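Local coordinates for protein sulfotransferase (Mycobacterium tuberculosis, PDB 2ZQ5) that probably transfers a sulfuryl group from the donor PAPS to an acceptor molecule, as other members of the sulfotransferase family do, at residues D32-R37 against R179-S184; D204-Y209 against L239-A244. One frame throughout, in Å; residues are numbered along the deposited sequence.

Interactions 1 and 2 follow one another along the chain and meet at the start of helix 206-219, where Ser208 OG lies 3.3 Å from His183 CG. The first turn of this helix belongs to interaction 2, and Ser208 on that turn packs against the loop of interaction 1. Beside it, Trp205 CZ3 is 3.4 Å from His183 O, and Pro207 CB touches the 32-37 turn. The centres of the two interactions are about 12 Å apart. Interaction 1 sets the turn before helix 36-50 against the 179-184 loop, which packs on helix 206-219; interaction 2 sets that helix against helix 239-245. Neither contains the loop between strand 94-97 and helix 104-111, which in sulfotransferases usually holds the 5'-phosphate of PAPS.

Interaction 1: residues D32-R37 against R179-S184; sequences DDDNYR and RQSLHS
The imidazole of His183 meets Asn35 and Asp34 through one carbon: Asn35 O sits at the ring edge, 3.6 Å from CE1, whereas Asp34 O approaches the same CE1 obliquely at 3.4 Å. The two ring nitrogens fix its rotation. ND1 donates to Ser181 O at 2.7 Å, nearly within the ring plane but from above the carbonyl plane, and NE2 is hydrogen-bonded to a water, which accepts from Asn35 ND2; that amide nitrogen also bonds Glu38 OE1. The Tyr36 ring has Arg37 CG over one face and Leu182 CD2 at its edge, 4.0 Å from CD1; its hydroxyl is bonded to His17. Tyr36 CA contributes a CH...O contact to Ser181 O at 3.4 Å, so that one carbonyl serves both the imidazole and the facing backbone.

A carboxylate oxygen anchors the serine. Ser181 OG donates to Asp34 OD2 at 2.6 Å, arriving on the anti side of the carboxylate, 18° out of its plane. With CG of Asp34 between the backbone N and the carbonyl carbon (chi1 57°), the acid turns toward the serine. Arg72 forms a salt bridge with OD2 and also bonds Gln180 O, which would be expected to keep the buried carboxylate ionised.

The turn leading into helix 36-50 thus rests on the loop after helix 175-178, with helix 55-81 supplying Arg72 and Leu65, and helix 206-219 packing Ser208 and Arg211 alongside.

Interaction 2: residues D204-Y209 against L239-A244; sequences DWTPSY and LDALMA
Thr206 and Ala241 bring the two backbones to their closest approach, 4.3 Å between their CA atoms, where the first turn of one helix lies against helix 239-245. The 204-209 segment enters its helix through a capping arrangement: Asp204 OD1 accepts from Thr206 N from well above the carboxylate plane, and from Thr206 OG1 at 2.7 Å on its syn lone pair. A backbone bond from Tyr209 N to Trp205 O follows, while the 239-244 segment is helical throughout.

Ala241 supplies the projection that fills the join. Its CB lies 3.3 Å from Thr206 N and 3.5 Å from Trp205 CB, pressed on the start of the neighbouring helix. Thr206 OG1, which Asp204 holds, stands alongside the same methyl at 3.8 Å; with OG1 beside the backbone N (chi1 -52°), CG2 falls anti to that nitrogen and points instead to the margin of the contact, where it approaches Ala244 CB loosely.

One turn further along, Tyr209 brings its ring to Ala241 and Leu242. Ala241 CB comes obliquely to CD1, at 4.0 Å, whereas Leu242 N lies over one face of the ring. On that same side of the ring, CD2 lies 3.7 Å from Leu242 CA and CE2 3.9 Å from Leu242 CB. Trp205 CE3 meets the Tyr209 ring at its edge, and Ser234 bonds its hydroxyl.

Across these segments the interface is van der Waals contact between small and aromatic groups. The hydrogen bonds of these residues stay within each segment or go to residues outside the pair, such as Ser234. Cohesion therefore probably rests on close fit, and the small Ala241 side chain is consistent with the near approach of helix 206-219 to helix 239-245, one of two helices between strands 227-231 and 250-255 of the parallel sheet.

Interaction 1: residues D32-R37 against R179-S184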
# COMPACT_ATOMS: atom_id res chain seq x y z
N ASP A 32 -15.94 1.55 15.45
CA ASP A 32 -16.09 1.67 14.01
C ASP A 32 -15.90 3.13 13.60
O ASP A 32 -16.58 3.64 12.71
CB ASP A 32 -17.49 1.16 13.61
CG ASP A 32 -17.72 1.17 12.11
OD1 ASP A 32 -16.82 0.74 11.36
OD2 ASP A 32 -18.82 1.59 11.69
N ASP A 33 -14.96 3.80 14.26
CA ASP A 33 -14.68 5.20 13.97
C ASP A 33 -14.03 5.41 12.61
O ASP A 33 -14.04 6.52 12.08
CB ASP A 33 -13.78 5.81 15.06
CG ASP A 33 -14.51 5.99 16.37
OD1 ASP A 33 -15.64 6.52 16.36
OD2 ASP A 33 -13.95 5.61 17.42
N ASP A 34 -13.48 4.35 12.03
CA ASP A 34 -12.87 4.47 10.71
C ASP A 34 -13.81 3.99 9.61
O ASP A 34 -13.43 3.88 8.45
CB ASP A 34 -11.52 3.72 10.66
CG ASP A 34 -11.63 2.25 11.01
OD1 ASP A 34 -12.63 1.84 11.63
OD2 ASP A 34 -10.68 1.51 10.67
N ASN A 35 -15.06 3.73 10.00
CA ASN A 35 -16.11 3.31 9.07
C ASN A 35 -15.74 2.06 8.28
O ASN A 35 -16.10 1.92 7.11
CB ASN A 35 -16.42 4.47 8.11
CG ASN A 35 -17.79 4.36 7.49
OD1 ASN A 35 -18.76 4.00 8.16
ND2 ASN A 35 -17.90 4.71 6.21
N TYR A 36 -15.05 1.12 8.93
CA TYR A 36 -14.63 -0.10 8.25
C TYR A 36 -15.78 -1.04 7.94
O TYR A 36 -15.73 -1.79 6.96
CB TYR A 36 -13.55 -0.82 9.08
CG TYR A 36 -14.08 -1.80 10.11
CD1 TYR A 36 -14.20 -3.15 9.79
CD2 TYR A 36 -14.45 -1.38 11.39
CE1 TYR A 36 -14.69 -4.07 10.73
CE2 TYR A 36 -14.93 -2.28 12.33
CZ TYR A 36 -15.05 -3.62 11.99
OH TYR A 36 -15.54 -4.51 12.92
N ARG A 37 -16.83 -1.02 8.75
CA ARG A 37 -17.97 -1.90 8.51
C ARG A 37 -18.69 -1.55 7.21
O ARG A 37 -19.01 -2.44 6.42
CB ARG A 37 -18.95 -1.85 9.68
CG ARG A 37 -18.48 -2.65 10.89
CD ARG A 37 -19.49 -2.58 12.02
NE ARG A 37 -19.21 -3.55 13.08
CZ ARG A 37 -19.26 -4.87 12.92
NH1 ARG A 37 -19.59 -5.39 11.75
NH2 ARG A 37 -18.99 -5.68 13.94
N ARG A 179 -5.68 -1.53 4.98
CA ARG A 179 -6.64 -2.61 4.77
C ARG A 179 -7.42 -2.88 6.05
O ARG A 179 -8.53 -3.41 6.01
CB ARG A 179 -5.93 -3.90 4.32
CG ARG A 179 -4.97 -4.46 5.37
CD ARG A 179 -4.33 -5.78 4.96
NE ARG A 179 -3.31 -6.14 5.94
CZ ARG A 179 -2.94 -7.38 6.24
NH1 ARG A 179 -3.51 -8.42 5.64
NH2 ARG A 179 -1.99 -7.58 7.15
N GLN A 180 -6.84 -2.51 7.20
CA GLN A 180 -7.52 -2.72 8.47
C GLN A 180 -8.85 -1.96 8.51
O GLN A 180 -9.79 -2.37 9.20
CB GLN A 180 -6.64 -2.26 9.64
CG GLN A 180 -5.42 -3.13 9.89
CD GLN A 180 -4.70 -2.77 11.18
OE1 GLN A 180 -5.25 -2.09 12.04
NE2 GLN A 180 -3.47 -3.25 11.32
N SER A 181 -8.92 -0.86 7.76
CA SER A 181 -10.11 -0.02 7.67
C SER A 181 -10.91 -0.32 6.40
O SER A 181 -11.94 0.31 6.15
CB SER A 181 -9.71 1.46 7.64
OG SER A 181 -8.91 1.82 8.75
N LEU A 182 -10.43 -1.27 5.62
CA LEU A 182 -11.06 -1.64 4.35
C LEU A 182 -11.19 -0.46 3.40
O LEU A 182 -12.12 -0.39 2.59
CB LEU A 182 -12.42 -2.31 4.58
CG LEU A 182 -12.43 -3.79 5.02
CD1 LEU A 182 -11.49 -4.61 4.15
CD2 LEU A 182 -12.03 -3.89 6.48
N HIS A 183 -10.26 0.49 3.52
CA HIS A 183 -10.19 1.66 2.64
C HIS A 183 -8.85 1.52 1.92
O HIS A 183 -7.79 1.77 2.51
CB HIS A 183 -10.20 2.98 3.43
CG HIS A 183 -11.56 3.39 3.91
ND1 HIS A 183 -12.25 2.70 4.88
CD2 HIS A 183 -12.35 4.44 3.56
CE1 HIS A 183 -13.40 3.31 5.12
NE2 HIS A 183 -13.48 4.37 4.33
N SER A 184 -8.89 1.13 0.66
CA SER A 184 -7.66 0.91 -0.09
C SER A 184 -7.91 0.89 -1.59
O SER A 184 -8.93 0.37 -2.05
CB SER A 184 -7.03 -0.42 0.33
OG SER A 184 -5.90 -0.75 -0.45
O HOH W 1 -15.71 5.92 4.78

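Interaction 2: residues D204-Y209 against L239-A244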
# COMPACT_ATOMS: atom_id res chain seq x y z
N ASP A 204 -14.19 10.17 3.01
CA ASP A 204 -13.21 10.98 3.72
C ASP A 204 -12.22 9.95 4.27
O ASP A 204 -12.59 9.10 5.08
CB ASP A 204 -13.88 11.73 4.87
CG ASP A 204 -12.88 12.32 5.84
OD1 ASP A 204 -11.76 12.66 5.40
OD2 ASP A 204 -13.22 12.44 7.04
N TRP A 205 -10.98 10.02 3.80
CA TRP A 205 -9.95 9.07 4.24
C TRP A 205 -9.35 9.40 5.60
O TRP A 205 -8.58 8.60 6.14
CB TRP A 205 -8.80 9.03 3.24
CG TRP A 205 -9.05 8.36 1.92
CD1 TRP A 205 -9.68 8.91 0.83
CD2 TRP A 205 -8.56 7.08 1.50
NE1 TRP A 205 -9.58 8.05 -0.25
CE2 TRP A 205 -8.90 6.92 0.14
CE3 TRP A 205 -7.85 6.06 2.15
CZ2 TRP A 205 -8.56 5.78 -0.59
CZ3 TRP A 205 -7.51 4.92 1.42
CH2 TRP A 205 -7.86 4.79 0.07
N THR A 206 -9.67 10.56 6.16
CA THR A 206 -9.07 10.95 7.42
C THR A 206 -9.11 9.90 8.54
O THR A 206 -8.09 9.62 9.15
CB THR A 206 -9.63 12.29 7.92
OG1 THR A 206 -9.54 13.25 6.87
CG2 THR A 206 -8.82 12.79 9.11
N PRO A 207 -10.28 9.30 8.81
CA PRO A 207 -10.31 8.31 9.88
C PRO A 207 -9.35 7.15 9.63
O PRO A 207 -8.72 6.64 10.55
CB PRO A 207 -11.77 7.86 9.90
CG PRO A 207 -12.50 9.09 9.44
CD PRO A 207 -11.64 9.57 8.30
N SER A 208 -9.22 6.75 8.36
CA SER A 208 -8.32 5.66 8.00
C SER A 208 -6.87 6.07 8.20
O SER A 208 -6.04 5.26 8.64
CB SER A 208 -8.54 5.23 6.55
OG SER A 208 -9.78 4.58 6.40
N TYR A 209 -6.54 7.32 7.88
CA TYR A 209 -5.17 7.77 8.08
C TYR A 209 -4.85 7.96 9.55
O TYR A 209 -3.71 7.80 9.98
CB TYR A 209 -4.89 9.03 7.26
CG TYR A 209 -4.42 8.71 5.86
CD1 TYR A 209 -5.28 8.11 4.94
CD2 TYR A 209 -3.10 8.94 5.47
CE1 TYR A 209 -4.84 7.74 3.68
CE2 TYR A 209 -2.65 8.58 4.20
CZ TYR A 209 -3.52 7.97 3.31
OH TYR A 209 -3.09 7.59 2.06
N LEU A 239 -4.51 12.72 -0.24
CA LEU A 239 -3.59 13.73 0.24
C LEU A 239 -4.17 14.61 1.34
O LEU A 239 -3.46 14.95 2.29
CB LEU A 239 -3.09 14.59 -0.92
CG LEU A 239 -2.05 15.64 -0.53
CD1 LEU A 239 -0.84 14.97 0.11
CD2 LEU A 239 -1.65 16.43 -1.76
N ASP A 240 -5.44 14.99 1.23
CA ASP A 240 -6.02 15.84 2.27
C ASP A 240 -6.02 15.12 3.61
O ASP A 240 -5.72 15.72 4.64
CB ASP A 240 -7.45 16.28 1.92
CG ASP A 240 -7.49 17.26 0.76
OD1 ASP A 240 -6.61 18.14 0.68
OD2 ASP A 240 -8.42 17.16 -0.06
N ALA A 241 -6.34 13.83 3.61
CA ALA A 241 -6.36 13.05 4.85
C ALA A 241 -4.94 12.91 5.37
O ALA A 241 -4.69 12.97 6.58
CB ALA A 241 -6.97 11.67 4.60
N LEU A 242 -4.00 12.72 4.45
CA LEU A 242 -2.60 12.58 4.81
C LEU A 242 -2.11 13.84 5.51
O LEU A 242 -1.53 13.77 6.59
CB LEU A 242 -1.78 12.30 3.54
CG LEU A 242 -0.31 11.90 3.67
CD1 LEU A 242 0.15 11.28 2.36
CD2 LEU A 242 0.55 13.10 4.04
N MET A 243 -2.37 15.00 4.91
CA MET A 243 -1.93 16.26 5.50
C MET A 243 -2.67 16.59 6.80
O MET A 243 -2.10 17.21 7.69
CB MET A 243 -2.09 17.41 4.50
CG MET A 243 -1.27 17.25 3.23
SD MET A 243 0.50 17.03 3.52
CE MET A 243 1.04 18.72 3.62
N ALA A 244 -3.92 16.18 6.92
CA ALA A 244 -4.67 16.45 8.14
C ALA A 244 -4.08 15.63 9.29
O ALA A 244 -4.03 16.10 10.44
CB ALA A 244 -6.14 16.09 7.95